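Local coordinates for branched-chain alpha-ketoacid decarboxylase (Lactococcus lactis, PDB 2VBF), which probably decarboxylates branched-chain and aromatic alpha-keto acids to aldehydes, using thiamine diphosphate and one magnesium ion per subunit, at residues A[28-31]-A[32-36]; A[162-165]-A[166-170]; A[462-465]-A[466-469]; A[526-529]-A[530-534]; A[559-562]-A[563-567]. All blocks are in the same frame, centred on the assembly; numbering follows the deposited sequence.

Contact 1: residues A[28-31]-A[32-36]; sequences GDYL and LDRLH
Tyr30 and Arg34, one helical turn apart, run side by side and point the same way, with the tyrosine ring and the guanidinium plane almost perpendicular (86°). Followed outward from CB, the arginine first sits above the backbone: Arg34 CB is 3.6 Å from Leu31 O, and Arg34 CG is 3.4 Å from Tyr30 O. With CG anti to its own carbonyl carbon (chi1 -70°) and a bend at chi2, the chain then climbs beside the ring, where Arg34 NE lies 3.9 Å from Tyr30 CE2. At the far end Arg34 NH2 comes within 3.5 Å of Tyr30 OH, yet both groups have firmer partners: Asp170 takes the phenol on one carboxylate oxygen and Arg34 NE on the other, while Glu37 and the carbonyl of Leu201 hold NH1. A phenylalanine in place of Tyr30 would probably keep the flank of the arginine covered but leave Asp170 OD2 without its hydroxyl mate. On another side of the helix Leu31 CD1 packs on Leu35 CG at 4.2 Å. Underneath runs regular i to i+4 bonding, for example Leu35 N to Leu31 O at 2.9 Å. This is an ordinary alpha-helical turn, part of helix 27-37 in the N-terminal thiamine diphosphate-binding domain, which packs on helix 165-179 through Tyr30 and Leu31 and on strand 42-45 of the parallel sheet through Leu32 and Leu35.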
loop_
_atom_site.group_PDB
_atom_site.type_symbol
_atom_site.label_atom_id
_atom_site.label_comp_id
_atom_site.label_asym_id
_atom_site.label_seq_id
_atom_site.Cartn_x
_atom_site.Cartn_y
_atom_site.Cartn_z
ATOM N N GLY A 28 -17.109 -15.549 -15.478
ATOM C CA GLY A 28 -17.280 -14.150 -15.051
ATOM C C GLY A 28 -18.704 -13.821 -14.630
ATOM O O GLY A 28 -18.934 -13.212 -13.587
ATOM N N ASP A 29 -19.668 -14.237 -15.451
ATOM C CA ASP A 29 -21.088 -14.068 -15.130
ATOM C C ASP A 29 -21.478 -14.812 -13.849
ATOM O O ASP A 29 -22.216 -14.289 -13.020
ATOM C CB ASP A 29 -21.968 -14.564 -16.284
ATOM C CG ASP A 29 -21.691 -13.841 -17.588
ATOM O OD1 ASP A 29 -21.664 -12.594 -17.593
ATOM O OD2 ASP A 29 -21.479 -14.515 -18.614
ATOM N N TYR A 30 -20.968 -16.032 -13.701
ATOM C CA TYR A 30 -21.233 -16.854 -12.515
ATOM C C TYR A 30 -20.778 -16.148 -11.234
ATOM O O TYR A 30 -21.544 -16.019 -10.262
ATOM C CB TYR A 30 -20.543 -18.207 -12.648
ATOM C CG TYR A 30 -20.996 -19.244 -11.637
ATOM C CD1 TYR A 30 -21.962 -20.186 -11.970
ATOM C CD2 TYR A 30 -20.457 -19.291 -10.356
ATOM C CE1 TYR A 30 -22.378 -21.133 -11.063
ATOM C CE2 TYR A 30 -20.872 -20.240 -9.436
ATOM C CZ TYR A 30 -21.838 -21.157 -9.794
ATOM O OH TYR A 30 -22.272 -22.116 -8.900
ATOM N N LEU A 31 -19.537 -15.669 -11.263
ATOM C CA LEU A 31 -18.961 -14.924 -10.144
ATOM C C LEU A 31 -19.777 -13.683 -9.814
ATOM O O LEU A 31 -20.132 -13.461 -8.654
ATOM C CB LEU A 31 -17.510 -14.564 -10.443
ATOM C CG LEU A 31 -16.717 -13.791 -9.390
ATOM C CD1 LEU A 31 -16.871 -14.425 -8.012
ATOM C CD2 LEU A 31 -15.234 -13.740 -9.803
ATOM N N LEU A 32 -20.130 -12.904 -10.840
ATOM C CA LEU A 32 -20.873 -11.680 -10.627
ATOM C C LEU A 32 -22.299 -11.977 -10.118
ATOM O O LEU A 32 -22.821 -11.251 -9.274
ATOM C CB LEU A 32 -20.863 -10.814 -11.898
ATOM C CG LEU A 32 -19.483 -10.234 -12.289
ATOM C CD1 LEU A 32 -19.523 -9.580 -13.650
ATOM C CD2 LEU A 32 -19.011 -9.242 -11.233
ATOM N N ASP A 33 -22.901 -13.066 -10.595
ATOM C CA ASP A 33 -24.204 -13.488 -10.090
ATOM C C ASP A 33 -24.129 -13.805 -8.592
ATOM O O ASP A 33 -24.984 -13.367 -7.817
ATOM C CB ASP A 33 -24.739 -14.695 -10.858
ATOM C CG ASP A 33 -25.478 -14.314 -12.144
ATOM O OD1 ASP A 33 -25.709 -13.121 -12.401
ATOM O OD2 ASP A 33 -25.841 -15.232 -12.905
ATOM N N ARG A 34 -23.092 -14.541 -8.188
ATOM C CA ARG A 34 -22.907 -14.894 -6.780
ATOM C C ARG A 34 -22.652 -13.659 -5.921
ATOM O O ARG A 34 -23.182 -13.559 -4.824
ATOM C CB ARG A 34 -21.769 -15.893 -6.595
ATOM C CG ARG A 34 -22.054 -17.306 -7.117
ATOM C CD ARG A 34 -23.366 -17.879 -6.570
ATOM N NE ARG A 34 -23.381 -19.342 -6.570
ATOM C CZ ARG A 34 -24.421 -20.087 -6.188
ATOM N NH1 ARG A 34 -25.556 -19.525 -5.807
ATOM N NH2 ARG A 34 -24.339 -21.409 -6.206
ATOM N N LEU A 35 -21.846 -12.720 -6.420
ATOM C CA LEU A 35 -21.632 -11.458 -5.706
ATOM C C LEU A 35 -22.940 -10.686 -5.534
ATOM O O LEU A 35 -23.215 -10.154 -4.461
ATOM C CB LEU A 35 -20.567 -10.594 -6.397
ATOM C CG LEU A 35 -19.165 -11.202 -6.487
ATOM C CD1 LEU A 35 -18.248 -10.196 -7.186
ATOM C CD2 LEU A 35 -18.601 -11.620 -5.110
ATOM N N HIS A 36 -23.753 -10.630 -6.583
ATOM C CA HIS A 36 -25.091 -10.039 -6.479
ATOM C C HIS A 36 -25.936 -10.698 -5.386
ATOM O O HIS A 36 -26.604 -10.011 -4.620
ATOM C CB HIS A 36 -25.831 -10.122 -7.811
ATOM C CG HIS A 36 -27.270 -9.721 -7.720
ATOM N ND1 HIS A 36 -27.669 -8.406 -7.611
ATOM C CD2 HIS A 36 -28.404 -10.463 -7.708
ATOM C CE1 HIS A 36 -28.987 -8.354 -7.543
ATOM N NE2 HIS A 36 -29.458 -9.588 -7.590
#

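Contact 2: residues A[162-165]-A[166-170]; sequences AENA and TYEID
The backbone passes from Asn164 into the first turn of a helix, where Glu168 N bonds to Asn164 O at 2.9 Å and Ile169 N to Ala165 O at 2.8 Å, both bonds nearly straight at the hydrogen. The side chains of Asn164 and Glu168 then meet at a slant, amide and carboxylate planes 49° apart. The meeting is through carbon: Glu168 CG rests 3.5 Å from Asn164 CG. Asn164 CG stands between the backbone N and the carbonyl carbon (chi1 83°), and the amide turns back to the end of strand 156-159 and the loop after it, OD1 accepting from Thr161 N and ND2 donating to Leu159 O. This is the start of helix 165-179, entered from that strand at one edge of a parallel sheet. With alanine replacing Asn164, Thr161 N and Leu159 O would probably lose these mates and Glu168 CG its cover. Glu168 bends at chi2, and its OE1 pairs with Arg171 and Thr158. Two waters bridge the incoming loop to Thr166: one accepts from Thr166 N at 3.1 Å and probably donates to Ala162 O, while the other receives a bond from, or gives one to, Thr166 OG1 at 2.7 Å and donates to Glu163 O. Ile169 CG1 lies 3.1 Å from Ala165 O, its branch extending past that carbonyl toward Leu31 and Tyr30 of helix 27-37.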
loop_
_atom_site.group_PDB
_atom_site.type_symbol
_atom_site.label_atom_id
_atom_site.label_comp_id
_atom_site.label_asym_id
_atom_site.label_seq_id
_atom_site.Cartn_x
_atom_site.Cartn_y
_atom_site.Cartn_z
ATOM N N ALA A 162 -11.037 -23.267 -15.659
ATOM C CA ALA A 162 -12.331 -23.474 -16.322
ATOM C C ALA A 162 -13.176 -24.586 -15.679
ATOM O O ALA A 162 -14.387 -24.436 -15.514
ATOM C CB ALA A 162 -12.128 -23.742 -17.818
ATOM N N GLU A 163 -12.537 -25.691 -15.296
ATOM C CA GLU A 163 -13.259 -26.863 -14.777
ATOM C C GLU A 163 -13.644 -26.718 -13.321
ATOM O O GLU A 163 -14.686 -27.233 -12.907
ATOM C CB GLU A 163 -12.466 -28.170 -14.959
ATOM C CG GLU A 163 -10.956 -28.009 -15.000
ATOM C CD GLU A 163 -10.469 -27.546 -16.352
ATOM O OE1 GLU A 163 -10.933 -28.106 -17.360
ATOM O OE2 GLU A 163 -9.626 -26.620 -16.419
ATOM N N ASN A 164 -12.809 -26.020 -12.547
ATOM C CA ASN A 164 -13.045 -25.917 -11.112
ATOM C C ASN A 164 -13.869 -24.695 -10.689
ATOM O O ASN A 164 -14.321 -24.630 -9.548
ATOM C CB ASN A 164 -11.721 -26.029 -10.309
ATOM C CG ASN A 164 -10.940 -24.723 -10.208
ATOM O OD1 ASN A 164 -11.455 -23.640 -10.465
ATOM N ND2 ASN A 164 -9.678 -24.831 -9.789
ATOM N N ALA A 165 -14.098 -23.769 -11.619
ATOM C CA ALA A 165 -14.496 -22.403 -11.246
ATOM C C ALA A 165 -15.783 -22.303 -10.445
ATOM O O ALA A 165 -15.802 -21.651 -9.398
ATOM C CB ALA A 165 -14.580 -21.503 -12.483
ATOM N N THR A 166 -16.861 -22.928 -10.912
ATOM C CA THR A 166 -18.132 -22.791 -10.226
ATOM C C THR A 166 -18.060 -23.381 -8.818
ATOM O O THR A 166 -18.546 -22.749 -7.875
ATOM C CB THR A 166 -19.336 -23.378 -11.016
ATOM O OG1 THR A 166 -19.123 -24.770 -11.280
ATOM C CG2 THR A 166 -19.528 -22.621 -12.326
ATOM N N TYR A 167 -17.462 -24.565 -8.647
ATOM C CA TYR A 167 -17.360 -25.165 -7.306
ATOM C C TYR A 167 -16.443 -24.359 -6.384
ATOM O O TYR A 167 -16.758 -24.157 -5.205
ATOM C CB TYR A 167 -16.857 -26.615 -7.331
ATOM C CG TYR A 167 -16.440 -27.030 -5.931
ATOM C CD1 TYR A 167 -17.394 -27.382 -4.979
ATOM C CD2 TYR A 167 -15.102 -26.978 -5.532
ATOM C CE1 TYR A 167 -17.026 -27.714 -3.676
ATOM C CE2 TYR A 167 -14.725 -27.311 -4.236
ATOM C CZ TYR A 167 -15.688 -27.670 -3.311
ATOM O OH TYR A 167 -15.317 -28.011 -2.040
ATOM N N GLU A 168 -15.320 -23.897 -6.930
ATOM C CA GLU A 168 -14.351 -23.114 -6.157
ATOM C C GLU A 168 -14.897 -21.751 -5.733
ATOM O O GLU A 168 -14.721 -21.320 -4.582
ATOM C CB GLU A 168 -13.045 -22.953 -6.935
ATOM C CG GLU A 168 -12.191 -24.221 -6.953
ATOM C CD GLU A 168 -11.645 -24.578 -5.586
ATOM O OE1 GLU A 168 -10.671 -23.940 -5.146
ATOM O OE2 GLU A 168 -12.174 -25.511 -4.956
ATOM N N ILE A 169 -15.575 -21.073 -6.650
ATOM C CA ILE A 169 -16.255 -19.827 -6.300
ATOM C C ILE A 169 -17.244 -20.056 -5.165
ATOM O O ILE A 169 -17.263 -19.322 -4.178
ATOM C CB ILE A 169 -16.978 -19.217 -7.517
ATOM C CG1 ILE A 169 -15.951 -18.644 -8.494
ATOM C CG2 ILE A 169 -18.006 -18.166 -7.090
ATOM C CD1 ILE A 169 -16.519 -18.300 -9.863
ATOM N N ASP A 170 -18.053 -21.103 -5.295
ATOM C CA ASP A 170 -19.046 -21.415 -4.297
ATOM C C ASP A 170 -18.404 -21.806 -2.965
ATOM O O ASP A 170 -18.881 -21.395 -1.920
ATOM C CB ASP A 170 -19.973 -22.505 -4.821
ATOM C CG ASP A 170 -20.926 -21.987 -5.884
ATOM O OD1 ASP A 170 -20.877 -20.779 -6.202
ATOM O OD2 ASP A 170 -21.742 -22.778 -6.401
HETATM O O HOH W 1 -16.656 -24.437 -13.577
HETATM O O HOH W 2 -17.091 -26.574 -11.045
#

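Contact 3: residues A[462-465]-A[466-469]; sequences LGLS and IREK
Leu464 lies beneath two charged side chains, Arg467 and Glu468, and slants across both. Arg467 reaches back along the helix with CG anti to its backbone N (chi1 -178°), then turns at chi3 and lays one guanidinium face over Leu464 CA, with Arg467 NH2 3.8 Å from Leu464 CG. Glu468 comes from the next position: its CG packs 3.9 Å from Leu464 CD2, and a bend at chi2 brings the carboxylate to the edge of the guanidinium, in its plane. There the arginine grips side-on, with Arg467 NE at 2.9 Å and Arg467 NH2 at 3.1 Å both directed to the single oxygen Glu468 OE2, on its anti side. The other carboxylate oxygen, OE1, forms a salt bridge to Lys65, so two positive groups share the glutamate and probably stabilise its charge; NH2 of Arg467 also donates to the carbonyl of Gly68. The stretch is the short helix 462-467 of the C-terminal thiamine diphosphate-binding domain, and it closes in a Schellman motif, Lys469 having positive phi (58°). Strand 65-68 of the N-terminal domain meets Leu464, Arg467 and Glu468 through Ile67, while Pro499 of the second subunit packs on Arg467. Nearer the start of the helix, Ser465 OG donates to Leu462 O at 2.7 Å, and that carbonyl also accepts from Ile466 N at 3.2 Å. Ile466 CD1 sits 4.4 Å from Leu462 CG.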
loop_
_atom_site.group_PDB
_atom_site.type_symbol
_atom_site.label_atom_id
_atom_site.label_comp_id
_atom_site.label_asym_id
_atom_site.label_seq_id
_atom_site.Cartn_x
_atom_site.Cartn_y
_atom_site.Cartn_z
ATOM N N LEU A 462 -10.132 11.413 -2.739
ATOM C CA LEU A 462 -10.896 12.641 -2.956
ATOM C C LEU A 462 -11.461 12.679 -4.394
ATOM O O LEU A 462 -12.606 13.070 -4.593
ATOM C CB LEU A 462 -10.001 13.854 -2.665
ATOM C CG LEU A 462 -10.553 15.239 -2.356
ATOM C CD1 LEU A 462 -11.845 15.215 -1.576
ATOM C CD2 LEU A 462 -9.477 16.026 -1.600
ATOM N N GLY A 463 -10.686 12.249 -5.392
ATOM C CA GLY A 463 -11.167 12.209 -6.775
ATOM C C GLY A 463 -12.434 11.384 -6.940
ATOM O O GLY A 463 -13.414 11.831 -7.539
ATOM N N LEU A 464 -12.406 10.167 -6.405
ATOM C CA LEU A 464 -13.567 9.292 -6.397
ATOM C C LEU A 464 -14.782 9.945 -5.743
ATOM O O LEU A 464 -15.892 9.853 -6.260
ATOM C CB LEU A 464 -13.202 7.987 -5.676
ATOM C CG LEU A 464 -14.288 6.924 -5.487
ATOM C CD1 LEU A 464 -13.645 5.545 -5.254
ATOM C CD2 LEU A 464 -15.244 7.268 -4.349
ATOM N N SER A 465 -14.579 10.593 -4.600
ATOM C CA SER A 465 -15.700 11.178 -3.864
ATOM C C SER A 465 -16.414 12.231 -4.721
ATOM O O SER A 465 -17.634 12.362 -4.665
ATOM C CB SER A 465 -15.255 11.762 -2.511
ATOM O OG SER A 465 -14.514 12.961 -2.645
ATOM N N ILE A 466 -15.638 12.944 -5.523
ATOM C CA ILE A 466 -16.143 14.011 -6.385
ATOM C C ILE A 466 -16.879 13.405 -7.567
ATOM O O ILE A 466 -18.038 13.770 -7.846
ATOM C CB ILE A 466 -14.975 14.915 -6.866
ATOM C CG1 ILE A 466 -14.397 15.685 -5.665
ATOM C CG2 ILE A 466 -15.438 15.891 -7.944
ATOM C CD1 ILE A 466 -13.021 16.297 -5.895
ATOM N N ARG A 467 -16.236 12.447 -8.231
ATOM C CA ARG A 467 -16.841 11.755 -9.367
ATOM C C ARG A 467 -18.162 11.079 -9.003
ATOM O O ARG A 467 -19.127 11.167 -9.763
ATOM C CB ARG A 467 -15.890 10.705 -9.958
ATOM C CG ARG A 467 -16.448 9.978 -11.176
ATOM C CD ARG A 467 -15.551 8.829 -11.601
ATOM N NE ARG A 467 -15.548 7.801 -10.558
ATOM C CZ ARG A 467 -14.504 7.070 -10.178
ATOM N NH1 ARG A 467 -13.305 7.222 -10.732
ATOM N NH2 ARG A 467 -14.666 6.190 -9.193
ATOM N N GLU A 468 -18.191 10.386 -7.868
ATOM C CA GLU A 468 -19.381 9.649 -7.419
ATOM C C GLU A 468 -20.446 10.529 -6.759
ATOM O O GLU A 468 -21.536 10.042 -6.405
ATOM C CB GLU A 468 -18.966 8.528 -6.457
ATOM C CG GLU A 468 -17.978 7.545 -7.052
ATOM C CD GLU A 468 -18.519 6.817 -8.256
ATOM O OE1 GLU A 468 -19.736 6.533 -8.276
ATOM O OE2 GLU A 468 -17.735 6.525 -9.186
ATOM N N LYS A 469 -20.135 11.813 -6.576
ATOM C CA LYS A 469 -21.062 12.787 -6.005
ATOM C C LYS A 469 -21.558 12.395 -4.614
ATOM O O LYS A 469 -22.736 12.526 -4.278
ATOM C CB LYS A 469 -22.228 13.054 -6.979
ATOM C CG LYS A 469 -21.748 13.647 -8.286
ATOM C CD LYS A 469 -22.894 13.960 -9.222
ATOM C CE LYS A 469 -22.365 14.439 -10.552
ATOM N NZ LYS A 469 -21.621 13.356 -11.249
#

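Contact 4: residues A[526-529]-A[530-534]; sequences NEFV and SVMKE
Val529 has the most surface buried here, and the lysine one turn on, Lys533, lies alongside it, both side chains pointing the same way. With CG1 anti to the backbone N (chi1 169°), the valine offers that methyl to the aliphatic part of the lysine: Val529 CG1 is 3.7 Å from Lys533 CE. The lysine starts over the carbonyl, Lys533 CG being 3.2 Å from Val529 O, and stays extended from there, so its methylenes cover the valine while the ammonium group is carried back beside it, toward the start of the helix, on the exposed side. Ser530 is the next most covered; its share is backbone-driven, with Ser530 CB 3.5 Å from Asn526 O, the carbonyl that also accepts from Ser530 N (3.0 Å). Phe528 and Met532 make the buried counterpart of the valine-lysine pair. They too run side by side, and the bends at chi2 and chi3 of Met532 bring its terminal methyl to the end of the ring, Met532 CE being 3.9 Å from Phe528 CZ. Beneath them, Met532 N bonds to Phe528 O at 2.8 Å, the donor nearly in line with the carbonyl. These residues belong to helix 525-537, the crossover of a beta-alpha-beta unit between parallel strands 517-522 and 542-548. Phe528 meets Val522 and Leu547 of those strands and the ring of Phe475, Val531 reaches both strands, and helix 379-389 packs against Phe528 and Met532.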
loop_
_atom_site.group_PDB
_atom_site.type_symbol
_atom_site.label_atom_id
_atom_site.label_comp_id
_atom_site.label_asym_id
_atom_site.label_seq_id
_atom_site.Cartn_x
_atom_site.Cartn_y
_atom_site.Cartn_z
ATOM N N ASN A 526 -17.702 28.672 17.970
ATOM C CA ASN A 526 -18.815 29.274 17.221
ATOM C C ASN A 526 -18.786 28.895 15.752
ATOM O O ASN A 526 -19.819 28.586 15.151
ATOM C CB ASN A 526 -18.772 30.809 17.305
ATOM C CG ASN A 526 -19.309 31.348 18.610
ATOM O OD1 ASN A 526 -20.206 30.765 19.220
ATOM N ND2 ASN A 526 -18.768 32.483 19.043
ATOM N N GLU A 527 -17.590 28.954 15.173
ATOM C CA GLU A 527 -17.395 28.572 13.785
ATOM C C GLU A 527 -17.731 27.100 13.571
ATOM O O GLU A 527 -18.354 26.755 12.576
ATOM C CB GLU A 527 -15.958 28.848 13.348
ATOM C CG GLU A 527 -15.683 30.317 13.082
ATOM C CD GLU A 527 -14.209 30.655 13.089
ATOM O OE1 GLU A 527 -13.381 29.728 13.150
ATOM O OE2 GLU A 527 -13.873 31.862 13.037
ATOM N N PHE A 528 -17.340 26.252 14.517
ATOM C CA PHE A 528 -17.624 24.818 14.414
ATOM C C PHE A 528 -19.124 24.527 14.380
ATOM O O PHE A 528 -19.609 23.817 13.499
ATOM C CB PHE A 528 -16.986 24.021 15.540
ATOM C CG PHE A 528 -17.258 22.550 15.431
ATOM C CD1 PHE A 528 -16.539 21.769 14.534
ATOM C CD2 PHE A 528 -18.277 21.958 16.165
ATOM C CE1 PHE A 528 -16.820 20.416 14.392
ATOM C CE2 PHE A 528 -18.548 20.610 16.036
ATOM C CZ PHE A 528 -17.813 19.843 15.146
ATOM N N VAL A 529 -19.857 25.104 15.328
ATOM C CA VAL A 529 -21.311 24.949 15.381
ATOM C C VAL A 529 -21.985 25.477 14.111
ATOM O O VAL A 529 -22.863 24.806 13.566
ATOM C CB VAL A 529 -21.905 25.610 16.650
ATOM C CG1 VAL A 529 -23.425 25.673 16.572
ATOM C CG2 VAL A 529 -21.465 24.842 17.884
ATOM N N SER A 530 -21.561 26.646 13.622
ATOM C CA SER A 530 -22.130 27.235 12.399
ATOM C C SER A 530 -21.958 26.308 11.197
ATOM O O SER A 530 -22.919 26.000 10.496
ATOM C CB SER A 530 -21.498 28.604 12.098
ATOM O OG SER A 530 -21.990 29.168 10.880
ATOM N N VAL A 531 -20.728 25.849 10.983
ATOM C CA VAL A 531 -20.419 24.996 9.837
ATOM C C VAL A 531 -21.053 23.609 9.964
ATOM O O VAL A 531 -21.531 23.051 8.982
ATOM C CB VAL A 531 -18.895 24.843 9.634
ATOM C CG1 VAL A 531 -18.617 23.867 8.512
ATOM C CG2 VAL A 531 -18.249 26.202 9.342
ATOM N N MET A 532 -21.052 23.048 11.165
ATOM C CA MET A 532 -21.686 21.753 11.386
ATOM C C MET A 532 -23.176 21.790 11.038
ATOM O O MET A 532 -23.676 20.900 10.363
ATOM C CB MET A 532 -21.500 21.296 12.830
ATOM C CG MET A 532 -22.375 20.127 13.212
ATOM S SD MET A 532 -21.893 18.596 12.408
ATOM C CE MET A 532 -20.893 17.981 13.751
ATOM N N LYS A 533 -23.879 22.818 11.509
ATOM C CA LYS A 533 -25.314 22.955 11.237
ATOM C C LYS A 533 -25.575 23.181 9.753
ATOM O O LYS A 533 -26.506 22.606 9.174
ATOM C CB LYS A 533 -25.887 24.123 12.042
ATOM C CG LYS A 533 -25.956 23.865 13.527
ATOM C CD LYS A 533 -26.536 25.073 14.237
ATOM C CE LYS A 533 -26.921 24.748 15.667
ATOM N NZ LYS A 533 -27.521 25.940 16.359
ATOM N N GLU A 534 -24.746 24.030 9.153
ATOM C CA GLU A 534 -24.772 24.321 7.719
ATOM C C GLU A 534 -24.616 23.014 6.941
ATOM O O GLU A 534 -25.420 22.705 6.054
ATOM C CB GLU A 534 -23.634 25.305 7.398
ATOM C CG GLU A 534 -23.484 25.759 5.950
ATOM C CD GLU A 534 -22.194 26.558 5.718
ATOM O OE1 GLU A 534 -21.449 26.796 6.696
ATOM O OE2 GLU A 534 -21.924 26.938 4.560
#

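Contact 5: residues A[559-562]-A[563-567]; sequences KKMG and KLFAE
A methionine methyl stands over one face of an aromatic ring a turn ahead of it: Met561 CE lies above Phe565, 4.0 Å from the ring centroid and 19° off the ring normal, a CH-pi contact. The sulfur follows at longer range, Met561 SD being 5.0 Å from the centroid of the Phe565 ring, so the pair is also a Met-aromatic contact. The methionine gets there with CG anti to its backbone N (chi1 -163°) and a bend at chi2, which lets it cross the phenylalanine at a slant. Its inner part touches first, Met561 CG lying 3.6 Å from Phe565 CE2, and the methyl is offset toward the rim near CE1 and CZ. Leu564 adds a second apolar neighbour, its CD1 4.2 Å from Met561 SD. Under the pair, Phe565 N bonds to Met561 O at 2.9 Å, whereas Lys560 O receives only weak bonds from Lys563 N and Leu564 N. On the outer side a water accepts from Lys563 NZ at 2.9 Å and probably donates to Lys559 O, while the same ammonium also donates to the carbonyl of Glu487. The turn is part of C-terminal helix 556-568. Met561 and Phe565 both pack on Phe405 of helix 402-407, His135 of the second subunit meets the Phe565 ring, and that ring is about 5 Å from the side chain of Val484, a thiamine diphosphate-binding residue.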
loop_
_atom_site.group_PDB
_atom_site.type_symbol
_atom_site.label_atom_id
_atom_site.label_comp_id
_atom_site.label_asym_id
_atom_site.label_seq_id
_atom_site.Cartn_x
_atom_site.Cartn_y
_atom_site.Cartn_z
ATOM N N LYS A 559 -5.096 11.274 26.646
ATOM C CA LYS A 559 -4.091 11.693 27.617
ATOM C C LYS A 559 -3.736 10.523 28.531
ATOM O O LYS A 559 -2.574 10.342 28.889
ATOM C CB LYS A 559 -4.581 12.891 28.435
ATOM C CG LYS A 559 -4.644 14.183 27.632
ATOM C CD LYS A 559 -4.930 15.389 28.510
ATOM C CE LYS A 559 -3.721 15.810 29.354
ATOM N NZ LYS A 559 -2.516 16.125 28.526
ATOM N N LYS A 560 -4.736 9.715 28.880
ATOM C CA LYS A 560 -4.526 8.553 29.742
ATOM C C LYS A 560 -3.963 7.370 28.959
ATOM O O LYS A 560 -3.014 6.726 29.388
ATOM C CB LYS A 560 -5.832 8.160 30.426
ATOM C CG LYS A 560 -6.422 9.266 31.299
ATOM C CD LYS A 560 -7.763 8.861 31.878
ATOM C CE LYS A 560 -8.363 9.972 32.734
ATOM N NZ LYS A 560 -7.500 10.285 33.924
ATOM N N MET A 561 -4.544 7.106 27.794
ATOM C CA MET A 561 -4.160 5.937 26.999
ATOM C C MET A 561 -2.752 6.043 26.398
ATOM O O MET A 561 -2.060 5.021 26.203
ATOM C CB MET A 561 -5.191 5.719 25.894
ATOM C CG MET A 561 -5.125 4.364 25.282
ATOM S SD MET A 561 -5.582 3.042 26.417
ATOM C CE MET A 561 -4.722 1.674 25.624
ATOM N N GLY A 562 -2.337 7.267 26.079
ATOM C CA GLY A 562 -0.995 7.524 25.551
ATOM C C GLY A 562 0.073 6.991 26.491
ATOM O O GLY A 562 1.045 6.366 26.056
ATOM N N LYS A 563 -0.125 7.233 27.787
ATOM C CA LYS A 563 0.836 6.813 28.799
ATOM C C LYS A 563 0.808 5.293 28.998
ATOM O O LYS A 563 1.830 4.682 29.308
ATOM C CB LYS A 563 0.572 7.568 30.110
ATOM C CG LYS A 563 0.704 9.100 29.974
ATOM C CD LYS A 563 2.133 9.512 29.620
ATOM C CE LYS A 563 2.289 11.008 29.331
ATOM N NZ LYS A 563 2.275 11.330 27.865
ATOM N N LEU A 564 -0.355 4.679 28.781
ATOM C CA LEU A 564 -0.486 3.233 28.900
ATOM C C LEU A 564 0.150 2.520 27.709
ATOM O O LEU A 564 0.753 1.457 27.888
ATOM C CB LEU A 564 -1.952 2.831 29.066
ATOM C CG LEU A 564 -2.624 3.404 30.321
ATOM C CD1 LEU A 564 -4.098 3.004 30.393
ATOM C CD2 LEU A 564 -1.874 2.945 31.570
ATOM N N PHE A 565 0.011 3.086 26.504
ATOM C CA PHE A 565 0.750 2.576 25.347
ATOM C C PHE A 565 2.264 2.666 25.593
ATOM O O PHE A 565 3.004 1.723 25.300
ATOM C CB PHE A 565 0.418 3.356 24.069
ATOM C CG PHE A 565 -0.922 3.012 23.442
ATOM C CD1 PHE A 565 -1.257 1.698 23.122
ATOM C CD2 PHE A 565 -1.805 4.027 23.089
ATOM C CE1 PHE A 565 -2.487 1.397 22.519
ATOM C CE2 PHE A 565 -3.023 3.737 22.476
ATOM C CZ PHE A 565 -3.362 2.411 22.195
ATOM N N ALA A 566 2.712 3.799 26.131
ATOM C CA ALA A 566 4.126 4.014 26.426
ATOM C C ALA A 566 4.642 2.937 27.377
ATOM O O ALA A 566 5.727 2.385 27.189
ATOM C CB ALA A 566 4.334 5.402 27.034
ATOM N N GLU A 567 3.837 2.629 28.388
ATOM C CA GLU A 567 4.181 1.643 29.407
ATOM C C GLU A 567 4.254 0.232 28.813
ATOM O O GLU A 567 5.116 -0.576 29.176
ATOM C CB GLU A 567 3.134 1.718 30.513
ATOM C CG GLU A 567 3.362 0.844 31.720
ATOM C CD GLU A 567 2.432 1.240 32.860
ATOM O OE1 GLU A 567 1.220 0.910 32.793
ATOM O OE2 GLU A 567 2.911 1.914 33.803
HETATM O O HOH W 3 -0.454 10.780 27.028
#

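In the fold
The five contacts follow one another along the chain, each within a helix or at one of its ends. Contacts 1 and 2, with centres 12 Å apart, are the only two that touch, through Asp170 and through packing of Tyr30 and Leu31 on Thr166 and Ile169, joining helices 27-37 and 165-179 beside the N-terminal parallel sheet. Contacts 3 and 4, centres 24 Å apart, belong to the C-terminal thiamine diphosphate-binding domain, whose six-stranded parallel sheet has the same strand order as the N-terminal one. Contact 3 faces strand 65-68 and so ties the two domains together. Contact 5, its centre 47 Å from that of contact 1, lies closest to the cofactor, with its Phe565 side chain about 8 Å away.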